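Local coordinates for structural protein ORF131 (Acidianus two-tailed virus, PDB 3FAJ), which is a structural component of the virion of an archaeal virus and probably binds DNA, at residues K27-G33 with T127-I132; L56-E60 with I75-V79. One frame throughout, in Å; residues are numbered along the deposited sequence.

Interaction 1 (K27-G33 with T127-I132)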
ATOM      1  N   LYS A  27      14.989   6.636  -1.499  1.00 36.00           N
ATOM      2  CA  LYS A  27      15.135   8.094  -1.790  1.00 35.59           C
ATOM      3  C   LYS A  27      14.235   8.518  -2.964  1.00 35.18           C
ATOM      4  O   LYS A  27      13.075   8.081  -3.052  1.00 35.59           O
ATOM      5  CB  LYS A  27      16.609   8.436  -2.050  0.30 35.54           C
ATOM      6  CG  LYS A  27      16.970   9.901  -1.822  0.30 35.71           C
ATOM      7  CD  LYS A  27      18.448  10.159  -2.067  0.30 35.64           C
ATOM      8  CE  LYS A  27      19.275   9.884  -0.821  0.30 36.18           C
ATOM      9  NZ  LYS A  27      20.729  10.052  -1.087  0.30 35.83           N
ATOM     10  N   LYS A  28      14.770   9.355  -3.858  1.00 34.11           N
ATOM     11  CA  LYS A  28      14.014   9.918  -4.980  1.00 32.73           C
ATOM     12  C   LYS A  28      13.441   8.852  -5.920  1.00 31.74           C
ATOM     13  O   LYS A  28      14.174   7.997  -6.449  1.00 31.56           O
ATOM     14  CB  LYS A  28      14.875  10.921  -5.760  0.30 32.73           C
ATOM     15  CG  LYS A  28      14.126  11.700  -6.844  0.30 32.32           C
ATOM     16  CD  LYS A  28      14.900  12.942  -7.283  0.30 32.64           C
ATOM     17  CE  LYS A  28      14.682  14.106  -6.321  0.30 32.67           C
ATOM     18  NZ  LYS A  28      15.541  15.279  -6.644  0.30 32.97           N
ATOM     19  N   GLY A  29      12.120   8.894  -6.100  1.00 30.12           N
ATOM     20  CA  GLY A  29      11.452   8.025  -7.054  1.00 27.75           C
ATOM     21  C   GLY A  29      11.171   6.641  -6.496  1.00 25.73           C
ATOM     22  O   GLY A  29      10.714   5.757  -7.223  1.00 25.99           O
ATOM     23  N   ASP A  30      11.433   6.448  -5.202  1.00 24.49           N
ATOM     24  CA  ASP A  30      11.221   5.134  -4.589  1.00 23.97           C
ATOM     25  C   ASP A  30       9.786   5.027  -4.088  1.00 23.83           C
ATOM     26  O   ASP A  30       9.515   5.077  -2.882  1.00 23.96           O
ATOM     27  CB  ASP A  30      12.235   4.872  -3.462  1.00 24.16           C
ATOM     28  CG  ASP A  30      12.217   3.424  -2.970  1.00 25.46           C
ATOM     29  OD1 ASP A  30      11.412   2.624  -3.476  1.00 24.75           O
ATOM     30  OD2 ASP A  30      13.051   3.100  -2.082  1.00 28.60           O
ATOM     31  N   TYR A  31       8.863   4.870  -5.036  1.00 22.75           N
ATOM     32  CA  TYR A  31       7.438   4.851  -4.717  1.00 22.50           C
ATOM     33  C   TYR A  31       7.053   3.595  -3.953  1.00 22.65           C
ATOM     34  O   TYR A  31       6.169   3.646  -3.098  1.00 23.35           O
ATOM     35  CB  TYR A  31       6.587   5.026  -5.990  1.00 22.77           C
ATOM     36  CG  TYR A  31       7.035   6.211  -6.803  1.00 23.33           C
ATOM     37  CD1 TYR A  31       7.197   7.479  -6.220  1.00 23.49           C
ATOM     38  CD2 TYR A  31       7.331   6.068  -8.161  1.00 22.83           C
ATOM     39  CE1 TYR A  31       7.647   8.575  -6.970  1.00 23.84           C
ATOM     40  CE2 TYR A  31       7.770   7.165  -8.910  1.00 21.71           C
ATOM     41  CZ  TYR A  31       7.913   8.406  -8.311  1.00 23.22           C
ATOM     42  OH  TYR A  31       8.364   9.477  -9.060  1.00 24.60           O
ATOM     43  N   ALA A  32       7.707   2.473  -4.281  1.00 23.12           N
ATOM     44  CA  ALA A  32       7.515   1.239  -3.535  1.00 23.22           C
ATOM     45  C   ALA A  32       7.831   1.457  -2.045  1.00 24.04           C
ATOM     46  O   ALA A  32       7.028   1.089  -1.172  1.00 22.89           O
ATOM     47  CB  ALA A  32       8.382   0.108  -4.143  1.00 24.40           C
ATOM     48  N   GLY A  33       8.988   2.058  -1.756  1.00 24.36           N
ATOM     49  CA  GLY A  33       9.379   2.372  -0.364  1.00 24.54           C
ATOM     50  C   GLY A  33       8.380   3.307   0.303  1.00 25.49           C
ATOM     51  O   GLY A  33       8.034   3.125   1.495  1.00 25.34           O
ATOM     52  N   THR A 127      12.760  -4.492  -6.026  1.00 22.10           N
ATOM     53  CA  THR A 127      11.697  -3.572  -6.407  1.00 22.56           C
ATOM     54  C   THR A 127      12.113  -2.122  -6.154  1.00 22.64           C
ATOM     55  O   THR A 127      11.949  -1.266  -7.024  1.00 22.34           O
ATOM     56  CB  THR A 127      10.399  -3.916  -5.669  1.00 22.82           C
ATOM     57  OG1 THR A 127      10.017  -5.250  -6.029  1.00 22.79           O
ATOM     58  CG2 THR A 127       9.274  -2.945  -6.051  1.00 22.69           C
ATOM     59  N   GLN A 128      12.663  -1.851  -4.973  1.00 22.50           N
ATOM     60  CA  GLN A 128      13.060  -0.470  -4.652  1.00 22.72           C
ATOM     61  C   GLN A 128      14.145   0.055  -5.579  1.00 22.14           C
ATOM     62  O   GLN A 128      14.073   1.182  -6.067  1.00 22.86           O
ATOM     63  CB  GLN A 128      13.410  -0.332  -3.181  1.00 22.58           C
ATOM     64  CG  GLN A 128      12.181  -0.702  -2.320  1.00 24.81           C
ATOM     65  CD  GLN A 128      12.278  -0.225  -0.901  1.00 32.71           C
ATOM     66  OE1 GLN A 128      13.180   0.515  -0.551  1.00 35.91           O
ATOM     67  NE2 GLN A 128      11.311  -0.622  -0.079  1.00 35.93           N
ATOM     68  N   VAL A 129      15.156  -0.775  -5.832  1.00 21.39           N
ATOM     69  CA  VAL A 129      16.215  -0.423  -6.790  1.00 21.83           C
ATOM     70  C   VAL A 129      15.612  -0.151  -8.158  1.00 22.22           C
ATOM     71  O   VAL A 129      15.958   0.834  -8.811  1.00 22.24           O
ATOM     72  CB  VAL A 129      17.253  -1.551  -6.877  1.00 21.75           C
ATOM     73  CG1 VAL A 129      18.238  -1.328  -8.047  1.00 20.79           C
ATOM     74  CG2 VAL A 129      17.980  -1.664  -5.551  1.00 22.33           C
ATOM     75  N   ARG A 130      14.710  -1.026  -8.588  1.00 23.14           N
ATOM     76  CA  ARG A 130      14.053  -0.874  -9.881  1.00 24.63           C
ATOM     77  C   ARG A 130      13.328   0.464  -9.974  1.00 24.73           C
ATOM     78  O   ARG A 130      13.307   1.097 -11.029  1.00 25.03           O
ATOM     79  CB  ARG A 130      13.070  -2.023 -10.121  1.00 25.61           C
ATOM     80  CG  ARG A 130      12.581  -2.132 -11.556  1.00 27.62           C
ATOM     81  CD  ARG A 130      11.968  -3.496 -11.828  1.00 30.14           C
ATOM     82  NE  ARG A 130      10.797  -3.746 -10.991  1.00 32.05           N
ATOM     83  CZ  ARG A 130      10.751  -4.662 -10.028  1.00 32.87           C
ATOM     84  NH1 ARG A 130      11.809  -5.419  -9.779  1.00 33.35           N
ATOM     85  NH2 ARG A 130       9.643  -4.821  -9.317  1.00 29.70           N
ATOM     86  N   ASN A 131      12.735   0.888  -8.862  1.00 24.26           N
ATOM     87  CA  ASN A 131      12.014   2.154  -8.814  1.00 24.15           C
ATOM     88  C   ASN A 131      12.956   3.352  -8.849  1.00 24.86           C
ATOM     89  O   ASN A 131      12.689   4.345  -9.525  1.00 25.54           O
ATOM     90  CB  ASN A 131      11.127   2.217  -7.569  1.00 24.10           C
ATOM     91  CG  ASN A 131       9.849   1.416  -7.723  1.00 24.05           C
ATOM     92  OD1 ASN A 131       9.487   1.009  -8.826  1.00 27.44           O
ATOM     93  ND2 ASN A 131       9.157   1.187  -6.613  1.00 20.19           N
ATOM     94  N   ILE A 132      14.060   3.251  -8.115  1.00 24.09           N
ATOM     95  CA  ILE A 132      15.051   4.331  -8.062  1.00 24.79           C
ATOM     96  C   ILE A 132      15.733   4.471  -9.426  1.00 25.50           C
ATOM     97  O   ILE A 132      15.900   5.595  -9.931  1.00 25.93           O
ATOM     98  CB  ILE A 132      16.065   4.118  -6.915  1.00 24.39           C
ATOM     99  CG1 ILE A 132      15.339   4.209  -5.567  1.00 23.79           C
ATOM    100  CG2 ILE A 132      17.226   5.154  -6.990  1.00 24.01           C
ATOM    101  CD1 ILE A 132      16.070   3.597  -4.389  1.00 23.67           C
TER
HETATM  102  O   HOH W   1      15.101   8.363  -8.856  1.00 43.33           O
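Gly29 O is wedged between Asn131 and the ring of Tyr31: it stands 3.5 Å above the centre of one ring face and touches Asn131 CB at 3.6 Å. Two further flat groups, the Asp30 carboxylate and the Gln128 amide, have planes turned 67° apart. Asp30 OD2 and Gln128 OE1 come to 3.0 Å, but both are acceptors and no hydrogen bond joins them. Gln128 NE2 is committed to Leu122 O, which helps explain why OE1 is left facing the carboxylate, while the CB and CG of Gln128 rest against Asp30 OD1. The closeness of the two oxygens would probably favour a proton on the carboxylate, an effect the nearby helix start would oppose.

Asp30 is the N-cap of helix 31-43. With its CG anti to the backbone N (chi1 -170°), the carboxylate swings round to the first turn, where Gly33 N donates to Asp30 OD1 at 3.0 Å from well above the carboxylate plane, 64° out of it. The chain arrives at this cap through a type II turn from Lys27 to Asp30, with Gly29 at the positive-phi position.

Apolar contacts flank the cap. Ile132 CG1 lies 3.8 Å from Asp30 CB; deeper in, Ala32 CB meets Thr127 CG2 at 3.7 Å. At the outer end one water donates to Lys28 O at 2.6 Å and to Ile132 O at 3.1 Å, bridging the two backbones.

The contact thus clasps the start of helix 31-43 to the last helix, 125-132. Ala32 and Thr127 also pack on Thr71 of helix 69-86, Tyr31 lies against Glu59, Asn62 and Ala66 of helix 51-66, and the hydroxyl of Thr127 bonds to Phe121 O at the end of helix 113-123.

Interaction 2 (L56-E60 with I75-V79)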
ATOM      1  N   LEU A  56      -2.110   5.673  -0.806  1.00 22.86           N
ATOM      2  CA  LEU A  56      -1.583   4.552  -1.616  1.00 22.70           C
ATOM      3  C   LEU A  56      -1.846   4.804  -3.090  1.00 22.68           C
ATOM      4  O   LEU A  56      -0.984   4.545  -3.920  1.00 23.48           O
ATOM      5  CB  LEU A  56      -2.211   3.221  -1.207  1.00 23.01           C
ATOM      6  CG  LEU A  56      -1.740   2.693   0.154  1.00 23.15           C
ATOM      7  CD1 LEU A  56      -2.606   1.485   0.570  1.00 23.11           C
ATOM      8  CD2 LEU A  56      -0.201   2.333   0.140  1.00 25.54           C
ATOM      9  N   ALA A  57      -3.039   5.310  -3.417  1.00 22.82           N
ATOM     10  CA  ALA A  57      -3.388   5.596  -4.805  1.00 23.09           C
ATOM     11  C   ALA A  57      -2.410   6.615  -5.421  1.00 23.53           C
ATOM     12  O   ALA A  57      -2.053   6.511  -6.607  1.00 23.35           O
ATOM     13  CB  ALA A  57      -4.834   6.103  -4.896  1.00 23.21           C
ATOM     14  N   GLY A  58      -1.984   7.583  -4.610  1.00 22.84           N
ATOM     15  CA  GLY A  58      -0.999   8.596  -5.032  1.00 23.87           C
ATOM     16  C   GLY A  58       0.322   7.940  -5.423  1.00 23.66           C
ATOM     17  O   GLY A  58       0.926   8.302  -6.440  1.00 24.62           O
ATOM     18  N   GLU A  59       0.756   6.946  -4.548  1.00 23.81           N
ATOM     19  CA  GLU A  59       1.993   6.240  -4.937  1.00 24.33           C
ATOM     20  C   GLU A  59       1.747   5.416  -6.192  1.00 24.08           C
ATOM     21  O   GLU A  59       2.616   5.312  -7.076  1.00 24.31           O
ATOM     22  CB  GLU A  59       2.499   5.341  -3.804  1.00 24.63           C
ATOM     23  CG  GLU A  59       2.953   6.082  -2.527  1.00 26.72           C
ATOM     24  CD  GLU A  59       4.061   7.096  -2.755  1.00 28.38           C
ATOM     25  OE1 GLU A  59       4.999   6.832  -3.541  1.00 27.68           O
ATOM     26  OE2 GLU A  59       3.970   8.195  -2.155  1.00 30.39           O
ATOM     27  N   GLU A  60       0.698   4.757  -6.229  1.00 24.24           N
ATOM     28  CA  GLU A  60       0.340   3.986  -7.418  1.00 25.05           C
ATOM     29  C   GLU A  60       0.354   4.873  -8.672  1.00 23.98           C
ATOM     30  O   GLU A  60       0.881   4.479  -9.721  1.00 24.58           O
ATOM     31  CB  GLU A  60      -1.055   3.374  -7.212  1.00 25.49           C
ATOM     32  CG  GLU A  60      -1.532   2.494  -8.322  1.00 28.53           C
ATOM     33  CD  GLU A  60      -2.888   1.903  -8.007  1.00 30.21           C
ATOM     34  OE1 GLU A  60      -3.451   2.227  -6.929  1.00 32.49           O
ATOM     35  OE2 GLU A  60      -3.386   1.152  -8.874  1.00 34.89           O
ATOM     36  N   ILE A  75       0.535  -2.170  -5.442  1.00 24.37           N
ATOM     37  CA  ILE A  75      -0.204  -1.157  -4.655  1.00 24.10           C
ATOM     38  C   ILE A  75      -1.699  -1.275  -4.974  1.00 24.40           C
ATOM     39  O   ILE A  75      -2.528  -1.261  -4.067  1.00 24.37           O
ATOM     40  CB  ILE A  75       0.326   0.270  -4.883  1.00 24.85           C
ATOM     41  CG1 ILE A  75       1.810   0.373  -4.468  1.00 25.00           C
ATOM     42  CG2 ILE A  75      -0.575   1.271  -4.118  1.00 23.04           C
ATOM     43  CD1 ILE A  75       2.498   1.635  -5.029  1.00 24.21           C
ATOM     44  N   HIS A  76      -2.039  -1.449  -6.256  1.00 23.68           N
ATOM     45  CA  HIS A  76      -3.436  -1.584  -6.648  1.00 24.70           C
ATOM     46  C   HIS A  76      -4.097  -2.758  -5.907  1.00 24.08           C
ATOM     47  O   HIS A  76      -5.233  -2.635  -5.422  1.00 25.31           O
ATOM     48  CB  HIS A  76      -3.538  -1.752  -8.167  1.00 24.51           C
ATOM     49  CG  HIS A  76      -4.930  -1.646  -8.692  1.00 26.29           C
ATOM     50  ND1 HIS A  76      -5.755  -2.742  -8.856  1.00 27.20           N
ATOM     51  CD2 HIS A  76      -5.642  -0.571  -9.108  1.00 27.85           C
ATOM     52  CE1 HIS A  76      -6.917  -2.346  -9.348  1.00 27.50           C
ATOM     53  NE2 HIS A  76      -6.874  -1.034  -9.516  1.00 29.33           N
ATOM     54  N   ALA A  77      -3.389  -3.885  -5.815  1.00 24.50           N
ATOM     55  CA  ALA A  77      -3.936  -5.085  -5.145  1.00 24.75           C
ATOM     56  C   ALA A  77      -4.213  -4.788  -3.674  1.00 24.65           C
ATOM     57  O   ALA A  77      -5.268  -5.180  -3.151  1.00 24.54           O
ATOM     58  CB  ALA A  77      -2.984  -6.305  -5.302  1.00 24.14           C
ATOM     59  N   ILE A  78      -3.290  -4.089  -3.020  1.00 24.53           N
ATOM     60  CA  ILE A  78      -3.444  -3.742  -1.603  1.00 24.64           C
ATOM     61  C   ILE A  78      -4.618  -2.770  -1.393  1.00 24.70           C
ATOM     62  O   ILE A  78      -5.419  -2.951  -0.474  1.00 24.55           O
ATOM     63  CB  ILE A  78      -2.137  -3.195  -1.008  1.00 25.20           C
ATOM     64  CG1 ILE A  78      -1.094  -4.336  -0.962  1.00 25.47           C
ATOM     65  CG2 ILE A  78      -2.380  -2.627   0.408  1.00 25.22           C
ATOM     66  CD1 ILE A  78       0.359  -3.827  -0.701  1.00 27.33           C
ATOM     67  N   VAL A  79      -4.710  -1.765  -2.263  1.00 24.72           N
ATOM     68  CA  VAL A  79      -5.812  -0.798  -2.181  1.00 24.61           C
ATOM     69  C   VAL A  79      -7.152  -1.529  -2.252  1.00 25.35           C
ATOM     70  O   VAL A  79      -8.062  -1.253  -1.456  1.00 25.21           O
ATOM     71  CB  VAL A  79      -5.700   0.321  -3.252  1.00 24.44           C
ATOM     72  CG1 VAL A  79      -7.004   1.153  -3.334  1.00 24.07           C
ATOM     73  CG2 VAL A  79      -4.482   1.214  -2.949  1.00 25.03           C
TER
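Leu56 O takes a helical hydrogen bond from Glu60 N at 2.9 Å and is also touched from the facing helix by the Ile75 CG2 methyl at 3.3 Å. That methyl is anti to its own backbone N (Ile75 chi1 -60°), a setting that drives it between Leu56 and Glu60; it reaches Glu60 CB at 3.8 Å as well. The other branch of Ile75 runs toward Glu59, where CD1 meets Glu59 CB at 3.9 Å.

One turn along, Leu56 and Val79 run alongside each other, pointing opposite ways. Leu56 CB and Val79 CG2 are tightly packed at 3.5 Å, and the far methyl CD1 of Leu56 carries on to Ile78 CG2 at 4.1 Å, the two side chains lying roughly perpendicular.

Glu60 works at both levels: its CB packs on Ile75, and its fully extended chain carries the carboxylate out to the exposed His76, with carboxylate and ring planes 81° apart. No hydrogen bond joins them, and the closest approach there is too short to be trusted.

The segment axes come within 9.5 Å at 159°, as in an antiparallel helical hairpin: helix 51-66 turns back directly into helix 69-86. Ile38 and Leu39 of helix 31-43 close over Leu56 and Ile78, respectively, and Ile78 is further packed by Tyr115, Ala118 and Leu122 of helix 113-123.

Interaction 2 lies near the middle of the helical bundle, its centre about 5 Å from that of the chain, whereas interaction 1 sits out at its end, its centre about 14 Å away. The inner contact zips two sequence-adjacent helices together with aliphatic side chains; the outer one packs a capped helix start on the last helix, through a water bridge and mixed polar and apolar contacts, with no clear direct hydrogen bond between them, closing a long loop inside which 56-60 and 75-79 are nested. Despite the 14 Å between their centres the two meet directly, Tyr31 CA touching Glu59 OE1 at 3.4 Å. Helix 31-43 serves both, beginning in interaction 1 and covering interaction 2 farther along.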